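PDB 3ZPJ: Ton_1535 from Thermococcus onnurineus, which is of unknown function and folds as an alpha-solenoid of stacked antiparallel helices, a build that in other proteins often serves as a binding scaffold. Local coordinates for residues A[180-185]-A[202-207]; A[216-221]-A[232-237]; A[245-250]-A[266-271]. One frame throughout, in Å; residues are numbered along the deposited sequence.

Interaction 1: A[180-185]-A[202-207]; sequences FYKMAF and KKIELA
Lys203 meets the ring of Tyr181 from above: its CB sits 4.2 Å from the Tyr181 ring centroid and 18° off the ring normal, a CH-pi contact displaced toward the rim. The Lys203 and Tyr181 side chains cross at about a right angle, Lys203 CD passing Tyr181 CE1 at 4.1 Å, and the extended lysine carries NZ on to salt bridges with Glu166 and Asp170. At Ile204, CG1 stands beside the backbone N (chi1 -71°), which directs that branch at Tyr181, where Ile204 CG1 lies 3.6 Å from Tyr181 CB. The methyl beyond it, Ile204 CD1, reaches Phe185 CB at 4.3 Å. One turn on, Ala207 CB approaches the ring edge, 4.2 Å from Tyr181 CE2. Replacing Tyr181 by alanine would probably leave Lys203 CB and Ala207 CB facing a gap and deprive Asp170 and Arg219 of the hydroxyl to which both are hydrogen-bonded. The evidence for an antiparallel helical hairpin is direct: the axes of segments 180-185 and 202-207 approach to 10.0 Å, with their directions at 160°. Helices 174-190 and 194-209 form this pair of the solenoid; helix 151-170 packs against Phe180 and Ala184, while helices 216-223 and 240-256 cover Leu206 on the second helix.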
ATOM      1  N   PHE A 180       5.418   5.907   1.962  1.00 27.20           N
ATOM      2  CA  PHE A 180       5.463   6.286   0.556  1.00 28.48           C
ATOM      3  C   PHE A 180       4.386   7.317   0.269  1.00 32.65           C
ATOM      4  O   PHE A 180       4.622   8.322  -0.407  1.00 32.22           O
ATOM      5  CB  PHE A 180       5.266   5.050  -0.332  1.00 29.91           C
ATOM      6  CG  PHE A 180       6.366   4.034  -0.188  1.00 37.37           C
ATOM      7  CD1 PHE A 180       6.355   3.125   0.861  1.00 38.02           C
ATOM      8  CD2 PHE A 180       7.435   4.018  -1.074  1.00 36.43           C
ATOM      9  CE1 PHE A 180       7.378   2.210   1.022  1.00 38.29           C
ATOM     10  CE2 PHE A 180       8.463   3.105  -0.919  1.00 36.17           C
ATOM     11  CZ  PHE A 180       8.433   2.189   0.127  1.00 30.64           C
ATOM     12  N   TYR A 181       3.196   7.063   0.791  1.00 36.28           N
ATOM     13  CA  TYR A 181       2.090   7.984   0.621  1.00 33.82           C
ATOM     14  C   TYR A 181       2.338   9.355   1.273  1.00 25.94           C
ATOM     15  O   TYR A 181       1.987  10.391   0.706  1.00 36.85           O
ATOM     16  CB  TYR A 181       0.825   7.389   1.213  1.00 31.56           C
ATOM     17  CG  TYR A 181       0.156   6.311   0.412  1.00 27.81           C
ATOM     18  CD1 TYR A 181       0.280   6.231  -0.970  1.00 25.67           C
ATOM     19  CD2 TYR A 181      -0.646   5.368   1.054  1.00 35.13           C
ATOM     20  CE1 TYR A 181      -0.377   5.195  -1.698  1.00 23.77           C
ATOM     21  CE2 TYR A 181      -1.293   4.365   0.357  1.00 21.42           C
ATOM     22  CZ  TYR A 181      -1.164   4.271  -1.004  1.00 31.05           C
ATOM     23  OH  TYR A 181      -1.850   3.250  -1.636  1.00 34.70           O
ATOM     24  N   LYS A 182       2.934   9.367   2.456  1.00 31.77           N
ATOM     25  CA  LYS A 182       3.206  10.635   3.127  1.00 33.14           C
ATOM     26  C   LYS A 182       4.179  11.485   2.310  1.00 35.12           C
ATOM     27  O   LYS A 182       3.981  12.694   2.186  1.00 33.63           O
ATOM     28  CB  LYS A 182       3.787  10.415   4.521  1.00 31.53           C
ATOM     29  CG  LYS A 182       3.042   9.439   5.380  1.00 50.92           C
ATOM     30  CD  LYS A 182       1.883  10.051   6.114  1.00 58.75           C
ATOM     31  CE  LYS A 182       1.509   9.158   7.284  1.00 62.15           C
ATOM     32  NZ  LYS A 182       2.730   8.829   8.074  1.00 66.86           N
ATOM     33  N   MET A 183       5.218  10.853   1.753  1.00 35.90           N
ATOM     34  CA  MET A 183       6.227  11.572   0.944  1.00 32.93           C
ATOM     35  C   MET A 183       5.588  12.117  -0.336  1.00 22.93           C
ATOM     36  O   MET A 183       5.758  13.293  -0.678  1.00 27.33           O
ATOM     37  CB  MET A 183       7.458  10.703   0.625  1.00 29.33           C
ATOM     38  CG  MET A 183       8.734  11.522   0.370  1.00 47.32           C
ATOM     39  SD  MET A 183      10.293  10.655   0.065  1.00 31.33           S
ATOM     40  CE  MET A 183      10.069   9.272   1.109  1.00 31.84           C
ATOM     41  N   ALA A 184       4.777  11.294  -0.986  1.00 26.43           N
ATOM     42  CA  ALA A 184       4.097  11.723  -2.200  1.00 25.58           C
ATOM     43  C   ALA A 184       3.189  12.923  -1.914  1.00 31.60           C
ATOM     44  O   ALA A 184       3.231  13.930  -2.643  1.00 34.52           O
ATOM     45  CB  ALA A 184       3.316  10.565  -2.836  1.00 20.12           C
ATOM     46  N   PHE A 185       2.400  12.835  -0.839  1.00 32.32           N
ATOM     47  CA  PHE A 185       1.475  13.916  -0.509  1.00 35.22           C
ATOM     48  C   PHE A 185       2.245  15.181  -0.240  1.00 25.53           C
ATOM     49  O   PHE A 185       1.873  16.264  -0.696  1.00 33.16           O
ATOM     50  CB  PHE A 185       0.627  13.633   0.740  1.00 35.63           C
ATOM     51  CG  PHE A 185      -0.161  14.838   1.197  1.00 33.67           C
ATOM     52  CD1 PHE A 185      -1.374  15.151   0.603  1.00 39.26           C
ATOM     53  CD2 PHE A 185       0.333  15.686   2.185  1.00 31.49           C
ATOM     54  CE1 PHE A 185      -2.114  16.271   1.005  1.00 39.64           C
ATOM     55  CE2 PHE A 185      -0.387  16.816   2.582  1.00 35.38           C
ATOM     56  CZ  PHE A 185      -1.616  17.105   1.996  1.00 38.18           C
ATOM     57  N   LYS A 202      -6.690  10.945   0.361  1.00 29.29           N
ATOM     58  CA  LYS A 202      -7.712   9.914   0.457  1.00 37.73           C
ATOM     59  C   LYS A 202      -7.104   8.508   0.584  1.00 32.23           C
ATOM     60  O   LYS A 202      -7.584   7.708   1.378  1.00 35.24           O
ATOM     61  CB  LYS A 202      -8.677  10.006  -0.728  1.00 33.87           C
ATOM     62  CG  LYS A 202      -9.852   9.075  -0.641  1.00 38.81           C
ATOM     63  CD  LYS A 202     -10.844   9.378  -1.734  1.00 41.26           C
ATOM     64  CE  LYS A 202     -11.825   8.249  -1.918  1.00 51.91           C
ATOM     65  NZ  LYS A 202     -12.623   8.441  -3.163  1.00 64.81           N
ATOM     66  N   LYS A 203      -6.028   8.216  -0.147  1.00 30.60           N
ATOM     67  CA  LYS A 203      -5.393   6.886  -0.020  1.00 30.31           C
ATOM     68  C   LYS A 203      -4.770   6.682   1.365  1.00 28.61           C
ATOM     69  O   LYS A 203      -4.564   5.549   1.818  1.00 30.28           O
ATOM     70  CB  LYS A 203      -4.347   6.646  -1.123  1.00 28.01           C
ATOM     71  CG  LYS A 203      -4.935   6.574  -2.532  1.00 26.46           C
ATOM     72  CD  LYS A 203      -3.862   6.365  -3.584  1.00 24.68           C
ATOM     73  CE  LYS A 203      -4.432   6.029  -4.957  1.00 28.92           C
ATOM     74  NZ  LYS A 203      -3.380   6.094  -6.049  1.00 25.65           N
ATOM     75  N   ILE A 204      -4.472   7.782   2.044  1.00 32.55           N
ATOM     76  CA  ILE A 204      -3.909   7.695   3.387  1.00 29.37           C
ATOM     77  C   ILE A 204      -4.996   7.393   4.425  1.00 30.01           C
ATOM     78  O   ILE A 204      -4.790   6.550   5.306  1.00 33.65           O
ATOM     79  CB  ILE A 204      -3.150   8.974   3.757  1.00 36.25           C
ATOM     80  CG1 ILE A 204      -1.851   9.059   2.941  1.00 38.57           C
ATOM     81  CG2 ILE A 204      -2.850   8.994   5.253  1.00 24.14           C
ATOM     82  CD1 ILE A 204      -1.170  10.434   2.978  1.00 27.81           C
ATOM     83  N   GLU A 205      -6.157   8.046   4.309  1.00 29.45           N
ATOM     84  CA  GLU A 205      -7.275   7.730   5.214  1.00 41.15           C
ATOM     85  C   GLU A 205      -7.674   6.277   5.000  1.00 35.31           C
ATOM     86  O   GLU A 205      -7.938   5.553   5.940  1.00 32.10           O
ATOM     87  CB  GLU A 205      -8.507   8.602   4.961  1.00 36.30           C
ATOM     88  CG  GLU A 205      -8.329  10.099   5.132  1.00 59.28           C
ATOM     89  CD  GLU A 205      -9.629  10.866   4.842  1.00 67.91           C
ATOM     90  OE1 GLU A 205     -10.712  10.387   5.254  1.00 68.69           O
ATOM     91  OE2 GLU A 205      -9.571  11.930   4.183  1.00 67.46           O
ATOM     92  N   LEU A 206      -7.700   5.856   3.742  1.00 42.11           N
ATOM     93  CA  LEU A 206      -8.065   4.494   3.423  1.00 37.89           C
ATOM     94  C   LEU A 206      -7.034   3.527   4.000  1.00 37.04           C
ATOM     95  O   LEU A 206      -7.394   2.602   4.711  1.00 30.77           O
ATOM     96  CB  LEU A 206      -8.224   4.320   1.910  1.00 31.12           C
ATOM     97  CG  LEU A 206      -8.396   2.898   1.369  1.00 35.44           C
ATOM     98  CD1 LEU A 206      -9.453   2.116   2.122  1.00 37.39           C
ATOM     99  CD2 LEU A 206      -8.783   2.990  -0.103  1.00 33.13           C
ATOM    100  N   ALA A 207      -5.752   3.744   3.720  1.00 25.73           N
ATOM    101  CA  ALA A 207      -4.749   2.848   4.278  1.00 29.63           C
ATOM    102  C   ALA A 207      -4.824   2.811   5.812  1.00 34.94           C
ATOM    103  O   ALA A 207      -4.624   1.765   6.418  1.00 36.46           O
ATOM    104  CB  ALA A 207      -3.339   3.234   3.824  1.00 24.72           C
TER

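Interaction 2: A[216-221]-A[232-237]; sequences PQIRAA and AIIKKK
An antiparallel helical hairpin, made by the short helices 216-223 and 227-237 of the alpha-solenoid, is closed here by Ile218 meeting Ile233 and Ile234. The axes of segments 216-221 and 232-237 approach to 10.7 Å with their directions at 158°, and the closest CA pair, Ile218 and Ile233, is separated by 7.2 Å, a spacing bridged by branched side chains. Ile218 and Ile233 slide past each other in opposite directions, bringing Ile218 CD1 to 3.9 Å from Ile233 CG2. The same Ile218 CD1 meets Ile234 CG1 at 4.0 Å, so one methyl touches neighbouring residues of the opposing helix. Ile234 also packs on Val250 of helix 240-256 and thereby extends the apolar layer to the next helix. Toward the solvent-exposed side, Gln217 CG lies between its backbone N and carbonyl carbon (chi1 64°), 4.0 Å from Ile233 CD1. The bend at chi2 then turns the amide toward Lys237, where Gln217 NE2 is 3.9 Å from Lys237 CE, a van der Waals approach to a methylene. Across these segments the cohesion is therefore dispersive and hydrophobic: Gln217 adds its CG and its amide nitrogen, Lys237 a methylene, without a hydrogen bond or salt bridge between the segments.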
ATOM      1  N   PRO A 216      -2.940  -4.639  -0.886  1.00 39.08           N
ATOM      2  CA  PRO A 216      -3.004  -3.639  -1.959  1.00 33.32           C
ATOM      3  C   PRO A 216      -4.203  -3.841  -2.886  1.00 30.90           C
ATOM      4  O   PRO A 216      -4.792  -2.850  -3.308  1.00 41.61           O
ATOM      5  CB  PRO A 216      -1.657  -3.796  -2.692  1.00 37.55           C
ATOM      6  CG  PRO A 216      -1.081  -5.095  -2.217  1.00 40.40           C
ATOM      7  CD  PRO A 216      -1.664  -5.375  -0.858  1.00 36.91           C
ATOM      8  N   GLN A 217      -4.604  -5.083  -3.143  1.00 33.93           N
ATOM      9  CA  GLN A 217      -5.736  -5.340  -4.044  1.00 37.84           C
ATOM     10  C   GLN A 217      -7.080  -5.031  -3.364  1.00 40.47           C
ATOM     11  O   GLN A 217      -8.085  -4.746  -4.026  1.00 40.36           O
ATOM     12  CB  GLN A 217      -5.712  -6.783  -4.565  1.00 39.19           C
ATOM     13  CG  GLN A 217      -5.878  -7.847  -3.491  1.00 44.90           C
ATOM     14  CD  GLN A 217      -4.555  -8.366  -2.919  1.00 50.77           C
ATOM     15  OE1 GLN A 217      -3.583  -7.614  -2.715  1.00 42.46           O
ATOM     16  NE2 GLN A 217      -4.522  -9.667  -2.646  1.00 48.56           N
ATOM     17  N   ILE A 218      -7.078  -5.088  -2.036  1.00 36.77           N
ATOM     18  CA  ILE A 218      -8.233  -4.720  -1.232  1.00 41.44           C
ATOM     19  C   ILE A 218      -8.379  -3.195  -1.216  1.00 33.24           C
ATOM     20  O   ILE A 218      -9.466  -2.673  -1.449  1.00 43.61           O
ATOM     21  CB  ILE A 218      -8.132  -5.313   0.217  1.00 38.95           C
ATOM     22  CG1 ILE A 218      -8.495  -6.801   0.209  1.00 36.85           C
ATOM     23  CG2 ILE A 218      -9.038  -4.587   1.184  1.00 36.18           C
ATOM     24  CD1 ILE A 218      -7.863  -7.588   1.340  1.00 36.88           C
ATOM     25  N   ARG A 219      -7.292  -2.474  -0.951  1.00 36.34           N
ATOM     26  CA  ARG A 219      -7.377  -1.016  -0.947  1.00 31.66           C
ATOM     27  C   ARG A 219      -7.788  -0.522  -2.323  1.00 40.58           C
ATOM     28  O   ARG A 219      -8.644   0.370  -2.426  1.00 39.53           O
ATOM     29  CB  ARG A 219      -6.080  -0.361  -0.466  1.00 28.91           C
ATOM     30  CG  ARG A 219      -5.679  -0.786   0.945  1.00 30.18           C
ATOM     31  CD  ARG A 219      -4.807   0.261   1.613  1.00 28.87           C
ATOM     32  NE  ARG A 219      -3.819   0.810   0.686  1.00 37.61           N
ATOM     33  CZ  ARG A 219      -2.719   0.167   0.307  1.00 31.94           C
ATOM     34  NH1 ARG A 219      -2.486  -1.060   0.771  1.00 31.58           N
ATOM     35  NH2 ARG A 219      -1.857   0.740  -0.543  1.00 31.14           N
ATOM     36  N   ALA A 220      -7.215  -1.132  -3.370  1.00 30.47           N
ATOM     37  CA  ALA A 220      -7.579  -0.787  -4.753  1.00 30.89           C
ATOM     38  C   ALA A 220      -9.073  -0.994  -5.038  1.00 34.29           C
ATOM     39  O   ALA A 220      -9.712  -0.186  -5.707  1.00 34.94           O
ATOM     40  CB  ALA A 220      -6.740  -1.570  -5.760  1.00 29.05           C
ATOM     41  N   ALA A 221      -9.634  -2.083  -4.529  1.00 34.95           N
ATOM     42  CA  ALA A 221     -11.049  -2.332  -4.738  1.00 29.27           C
ATOM     43  C   ALA A 221     -11.901  -1.305  -3.989  1.00 35.64           C
ATOM     44  O   ALA A 221     -12.899  -0.803  -4.518  1.00 38.84           O
ATOM     45  CB  ALA A 221     -11.414  -3.751  -4.316  1.00 29.30           C
ATOM     46  N   ALA A 232     -15.212  -9.963  -0.378  1.00 48.85           N
ATOM     47  CA  ALA A 232     -15.023 -11.325  -0.860  1.00 46.16           C
ATOM     48  C   ALA A 232     -13.591 -11.787  -0.624  1.00 49.66           C
ATOM     49  O   ALA A 232     -13.371 -12.912  -0.186  1.00 52.48           O
ATOM     50  CB  ALA A 232     -15.385 -11.433  -2.330  1.00 40.75           C
ATOM     51  N   ILE A 233     -12.617 -10.918  -0.897  1.00 36.53           N
ATOM     52  CA  ILE A 233     -11.221 -11.295  -0.696  1.00 41.64           C
ATOM     53  C   ILE A 233     -10.954 -11.566   0.770  1.00 48.09           C
ATOM     54  O   ILE A 233     -10.273 -12.529   1.126  1.00 48.99           O
ATOM     55  CB  ILE A 233     -10.255 -10.203  -1.177  1.00 38.36           C
ATOM     56  CG1 ILE A 233     -10.434  -9.975  -2.680  1.00 40.58           C
ATOM     57  CG2 ILE A 233      -8.833 -10.597  -0.865  1.00 35.12           C
ATOM     58  CD1 ILE A 233      -9.784  -8.693  -3.186  1.00 49.07           C
ATOM     59  N   ILE A 234     -11.517 -10.711   1.616  1.00 46.51           N
ATOM     60  CA  ILE A 234     -11.368 -10.845   3.058  1.00 45.41           C
ATOM     61  C   ILE A 234     -11.889 -12.195   3.599  1.00 50.51           C
ATOM     62  O   ILE A 234     -11.231 -12.811   4.437  1.00 52.69           O
ATOM     63  CB  ILE A 234     -11.987  -9.633   3.789  1.00 38.13           C
ATOM     64  CG1 ILE A 234     -11.265  -8.352   3.364  1.00 37.14           C
ATOM     65  CG2 ILE A 234     -11.886  -9.802   5.287  1.00 36.88           C
ATOM     66  CD1 ILE A 234     -11.909  -7.093   3.875  1.00 36.67           C
ATOM     67  N   LYS A 235     -13.028 -12.671   3.090  1.00 41.09           N
ATOM     68  CA  LYS A 235     -13.549 -13.985   3.483  1.00 56.69           C
ATOM     69  C   LYS A 235     -12.631 -15.111   3.022  1.00 60.54           C
ATOM     70  O   LYS A 235     -12.473 -16.118   3.707  1.00 61.68           O
ATOM     71  CB  LYS A 235     -14.924 -14.236   2.877  1.00 61.49           C
ATOM     72  CG  LYS A 235     -16.054 -13.467   3.496  1.00 74.17           C
ATOM     73  CD  LYS A 235     -17.375 -13.940   2.895  1.00 87.38           C
ATOM     74  CE  LYS A 235     -18.544 -13.075   3.343  1.00 96.19           C
ATOM     75  NZ  LYS A 235     -18.415 -11.639   2.940  1.00 93.11           N
ATOM     76  N   LYS A 236     -12.049 -14.949   1.843  1.00 58.39           N
ATOM     77  CA  LYS A 236     -11.157 -15.961   1.310  1.00 64.12           C
ATOM     78  C   LYS A 236      -9.857 -16.006   2.109  1.00 64.90           C
ATOM     79  O   LYS A 236      -9.400 -17.074   2.503  1.00 73.54           O
ATOM     80  CB  LYS A 236     -10.865 -15.692  -0.168  1.00 75.20           C
ATOM     81  CG  LYS A 236      -9.709 -16.511  -0.744  1.00 92.26           C
ATOM     82  CD  LYS A 236      -9.098 -15.827  -1.974  1.00103.30           C
ATOM     83  CE  LYS A 236      -7.739 -16.424  -2.360  1.00105.80           C
ATOM     84  NZ  LYS A 236      -7.102 -15.689  -3.498  1.00101.79           N
ATOM     85  N   LYS A 237      -9.275 -14.843   2.367  1.00 61.16           N
ATOM     86  CA  LYS A 237      -7.925 -14.780   2.912  1.00 64.11           C
ATOM     87  C   LYS A 237      -7.819 -14.708   4.441  1.00 68.32           C
ATOM     88  O   LYS A 237      -6.714 -14.767   4.991  1.00 73.69           O
ATOM     89  CB  LYS A 237      -7.153 -13.611   2.283  1.00 58.74           C
ATOM     90  CG  LYS A 237      -6.738 -13.856   0.833  1.00 64.41           C
ATOM     91  CD  LYS A 237      -5.504 -13.037   0.450  1.00 59.32           C
ATOM     92  CE  LYS A 237      -5.191 -13.150  -1.035  1.00 58.51           C
ATOM     93  NZ  LYS A 237      -4.733 -14.512  -1.430  1.00 69.22           N
TER

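Interaction 3: A[245-250]-A[266-271]; sequences IGELEV and VDKAFE
Leu248 and Glu247 carry this buried contact in different ways: Leu248 packs one methyl among Val266, Ala269 and Phe270, and the glutamate runs past Ala269 toward a charged margin. The two helical segments are almost exactly antiparallel, at 173°, and their axes approach to 9.2 Å. Small Ala269 fits this spacing, its CA lying 6.1 Å from Glu247 CA. The tightest point is here: the extended glutamate chain brings its carboxylate alongside the alanine, with Glu247 OE1 3.2 Å from both Ala269 CA and Ala269 CB. Nearer the backbone, Glu247 CB is 3.8 Å from Ala269 CB. The Leu248 cluster is ordinary van der Waals packing. Its chi1 (-66°) starts the branch with CG beside the backbone N, and chi2 (179°) sets CD1 anti to CA, leaving CD2 as the methyl that meets the other helix. There Leu248 CD2 lies 4.2 Å from Val266 CG2 and 4.1 Å from Phe270 CE1, reaching the ring obliquely, with Ala269 CB slightly farther away. Leu293 of helix 280-293 adds to the packing round Leu248, and Arg298 makes a cation-pi contact with Phe270. The looser side begins at the carboxylate's other oxygen, where Glu247 OE2 and Lys268 NZ are 3.6 Å apart, a long salt bridge. The partly exposed Lys268 reaches it by bending at chi4. Glu247 OE2 has a stronger partner within its own helix, a salt bridge to Arg243. Arg243, Lys268 and Lys235 gather round the Glu247 carboxylate, which probably balances part of their charge. The contact thus joins an apolar interior to a charged margin, in which Glu247 is likely to be held ionised by the basic groups around it.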
ATOM      1  N   ILE A 245     -12.293  -8.052  12.296  1.00 43.30           N
ATOM      2  CA  ILE A 245     -11.703  -6.723  12.275  1.00 43.31           C
ATOM      3  C   ILE A 245     -11.734  -6.182  10.851  1.00 37.80           C
ATOM      4  O   ILE A 245     -12.070  -5.023  10.627  1.00 42.61           O
ATOM      5  CB  ILE A 245     -10.246  -6.716  12.800  1.00 49.10           C
ATOM      6  CG1 ILE A 245     -10.214  -6.540  14.316  1.00 49.48           C
ATOM      7  CG2 ILE A 245      -9.453  -5.559  12.204  1.00 50.66           C
ATOM      8  CD1 ILE A 245     -10.689  -7.711  15.075  1.00 59.73           C
ATOM      9  N   GLY A 246     -11.415  -7.035   9.888  1.00 38.34           N
ATOM     10  CA  GLY A 246     -11.294  -6.590   8.510  1.00 42.09           C
ATOM     11  C   GLY A 246     -12.633  -6.121   7.985  1.00 43.04           C
ATOM     12  O   GLY A 246     -12.737  -5.079   7.328  1.00 43.02           O
ATOM     13  N   GLU A 247     -13.674  -6.887   8.282  1.00 40.60           N
ATOM     14  CA  GLU A 247     -15.011  -6.500   7.858  1.00 37.03           C
ATOM     15  C   GLU A 247     -15.419  -5.180   8.513  1.00 35.71           C
ATOM     16  O   GLU A 247     -15.977  -4.309   7.853  1.00 36.02           O
ATOM     17  CB  GLU A 247     -16.012  -7.633   8.093  1.00 38.27           C
ATOM     18  CG  GLU A 247     -15.825  -8.812   7.117  1.00 38.72           C
ATOM     19  CD  GLU A 247     -16.691 -10.033   7.431  1.00 55.78           C
ATOM     20  OE1 GLU A 247     -17.255 -10.126   8.544  1.00 60.56           O
ATOM     21  OE2 GLU A 247     -16.809 -10.916   6.558  1.00 62.48           O
ATOM     22  N   LEU A 248     -15.086  -5.006   9.791  1.00 36.79           N
ATOM     23  CA  LEU A 248     -15.380  -3.756  10.491  1.00 35.75           C
ATOM     24  C   LEU A 248     -14.630  -2.556   9.920  1.00 44.60           C
ATOM     25  O   LEU A 248     -15.203  -1.472   9.773  1.00 39.76           O
ATOM     26  CB  LEU A 248     -15.111  -3.891  11.989  1.00 36.60           C
ATOM     27  CG  LEU A 248     -16.054  -4.886  12.670  1.00 42.31           C
ATOM     28  CD1 LEU A 248     -15.777  -5.029  14.161  1.00 47.09           C
ATOM     29  CD2 LEU A 248     -17.474  -4.439  12.457  1.00 43.08           C
ATOM     30  N   GLU A 249     -13.349  -2.744   9.611  1.00 35.57           N
ATOM     31  CA  GLU A 249     -12.558  -1.686   9.011  1.00 37.32           C
ATOM     32  C   GLU A 249     -13.196  -1.287   7.684  1.00 37.87           C
ATOM     33  O   GLU A 249     -13.282  -0.108   7.354  1.00 38.93           O
ATOM     34  CB  GLU A 249     -11.085  -2.126   8.823  1.00 36.16           C
ATOM     35  CG  GLU A 249     -10.341  -2.366  10.141  1.00 37.25           C
ATOM     36  CD  GLU A 249      -8.843  -2.683   9.977  1.00 50.27           C
ATOM     37  OE1 GLU A 249      -8.463  -3.359   8.992  1.00 45.54           O
ATOM     38  OE2 GLU A 249      -8.053  -2.271  10.866  1.00 53.71           O
ATOM     39  N   VAL A 250     -13.672  -2.272   6.933  1.00 40.98           N
ATOM     40  CA  VAL A 250     -14.298  -1.976   5.659  1.00 39.49           C
ATOM     41  C   VAL A 250     -15.602  -1.217   5.859  1.00 41.47           C
ATOM     42  O   VAL A 250     -15.868  -0.236   5.166  1.00 44.91           O
ATOM     43  CB  VAL A 250     -14.517  -3.239   4.820  1.00 37.59           C
ATOM     44  CG1 VAL A 250     -15.580  -2.998   3.759  1.00 33.99           C
ATOM     45  CG2 VAL A 250     -13.217  -3.629   4.165  1.00 30.37           C
ATOM     46  N   VAL A 266     -21.673  -4.496   8.977  1.00 45.29           N
ATOM     47  CA  VAL A 266     -21.422  -4.616  10.410  1.00 43.49           C
ATOM     48  C   VAL A 266     -22.266  -5.734  11.014  1.00 46.01           C
ATOM     49  O   VAL A 266     -21.778  -6.563  11.792  1.00 46.60           O
ATOM     50  CB  VAL A 266     -21.785  -3.304  11.117  1.00 50.94           C
ATOM     51  CG1 VAL A 266     -21.982  -3.526  12.600  1.00 44.76           C
ATOM     52  CG2 VAL A 266     -20.724  -2.241  10.854  1.00 41.01           C
ATOM     53  N   ASP A 267     -23.543  -5.757  10.659  1.00 52.96           N
ATOM     54  CA  ASP A 267     -24.419  -6.775  11.230  1.00 66.97           C
ATOM     55  C   ASP A 267     -23.966  -8.144  10.768  1.00 64.94           C
ATOM     56  O   ASP A 267     -23.880  -9.069  11.558  1.00 61.34           O
ATOM     57  CB  ASP A 267     -25.881  -6.516  10.877  1.00 71.34           C
ATOM     58  CG  ASP A 267     -26.445  -5.327  11.622  1.00 74.01           C
ATOM     59  OD1 ASP A 267     -25.749  -4.841  12.543  1.00 73.56           O
ATOM     60  OD2 ASP A 267     -27.572  -4.885  11.298  1.00 72.89           O
ATOM     61  N   LYS A 268     -23.608  -8.242   9.494  1.00 69.79           N
ATOM     62  CA  LYS A 268     -23.179  -9.509   8.936  1.00 70.04           C
ATOM     63  C   LYS A 268     -21.869  -9.967   9.555  1.00 62.32           C
ATOM     64  O   LYS A 268     -21.653 -11.157   9.747  1.00 63.10           O
ATOM     65  CB  LYS A 268     -23.031  -9.420   7.420  1.00 71.17           C
ATOM     66  CG  LYS A 268     -22.685 -10.756   6.790  1.00 77.08           C
ATOM     67  CD  LYS A 268     -22.222 -10.636   5.355  1.00 76.39           C
ATOM     68  CE  LYS A 268     -21.334 -11.820   5.000  1.00 78.80           C
ATOM     69  NZ  LYS A 268     -20.235 -12.009   6.014  1.00 74.27           N
ATOM     70  N   ALA A 269     -21.001  -9.019   9.885  1.00 54.86           N
ATOM     71  CA  ALA A 269     -19.694  -9.359  10.439  1.00 51.62           C
ATOM     72  C   ALA A 269     -19.790 -10.083  11.781  1.00 62.18           C
ATOM     73  O   ALA A 269     -18.853 -10.783  12.169  1.00 62.35           O
ATOM     74  CB  ALA A 269     -18.823  -8.122  10.565  1.00 47.64           C
ATOM     75  N   PHE A 270     -20.911  -9.904  12.480  1.00 49.44           N
ATOM     76  CA  PHE A 270     -21.153 -10.592  13.747  1.00 51.54           C
ATOM     77  C   PHE A 270     -22.132 -11.738  13.558  1.00 70.76           C
ATOM     78  O   PHE A 270     -22.063 -12.755  14.242  1.00 67.75           O
ATOM     79  CB  PHE A 270     -21.740  -9.632  14.779  1.00 52.01           C
ATOM     80  CG  PHE A 270     -20.753  -8.661  15.326  1.00 63.83           C
ATOM     81  CD1 PHE A 270     -20.546  -7.437  14.706  1.00 57.63           C
ATOM     82  CD2 PHE A 270     -20.015  -8.970  16.450  1.00 50.40           C
ATOM     83  CE1 PHE A 270     -19.624  -6.539  15.204  1.00 46.29           C
ATOM     84  CE2 PHE A 270     -19.087  -8.072  16.952  1.00 60.37           C
ATOM     85  CZ  PHE A 270     -18.895  -6.849  16.327  1.00 46.68           C
ATOM     86  N   GLU A 271     -23.062 -11.555  12.633  1.00 73.31           N
ATOM     87  CA  GLU A 271     -24.138 -12.512  12.436  1.00 75.09           C
ATOM     88  C   GLU A 271     -23.775 -13.627  11.471  1.00 73.42           C
ATOM     89  O   GLU A 271     -24.573 -14.524  11.240  1.00 82.02           O
ATOM     90  CB  GLU A 271     -25.402 -11.792  11.962  1.00 79.92           C
ATOM     91  CG  GLU A 271     -25.972 -10.833  13.002  1.00 90.77           C
ATOM     92  CD  GLU A 271     -27.069  -9.959  12.441  1.00 90.32           C
ATOM     93  OE1 GLU A 271     -26.952  -9.566  11.259  1.00 83.51           O
ATOM     94  OE2 GLU A 271     -28.050  -9.681  13.174  1.00 85.93           O
TER

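Interactions 1, 2 and 3 follow one another in series along the chain, each closing before the next opens, and each pairs two nearly antiparallel helices of the solenoid. Helix 194-209 of interaction 1 is followed in the chain by helix 216-223 of interaction 2; their centres are 19 Å apart, yet Leu206 CD2 packs 3.5 Å from Arg219 O. Helix 227-237 of interaction 2 is likewise followed by helix 240-256 of interaction 3, with centres 14 Å apart and Ile234 CD1 packed near Gly246 O. Interactions 1 and 3, 24 Å between centres, do not touch; their nearest atoms are about 7 Å apart. Interaction 2 therefore links the other two, providing physical continuity between successive helical pairs of the alpha-solenoid.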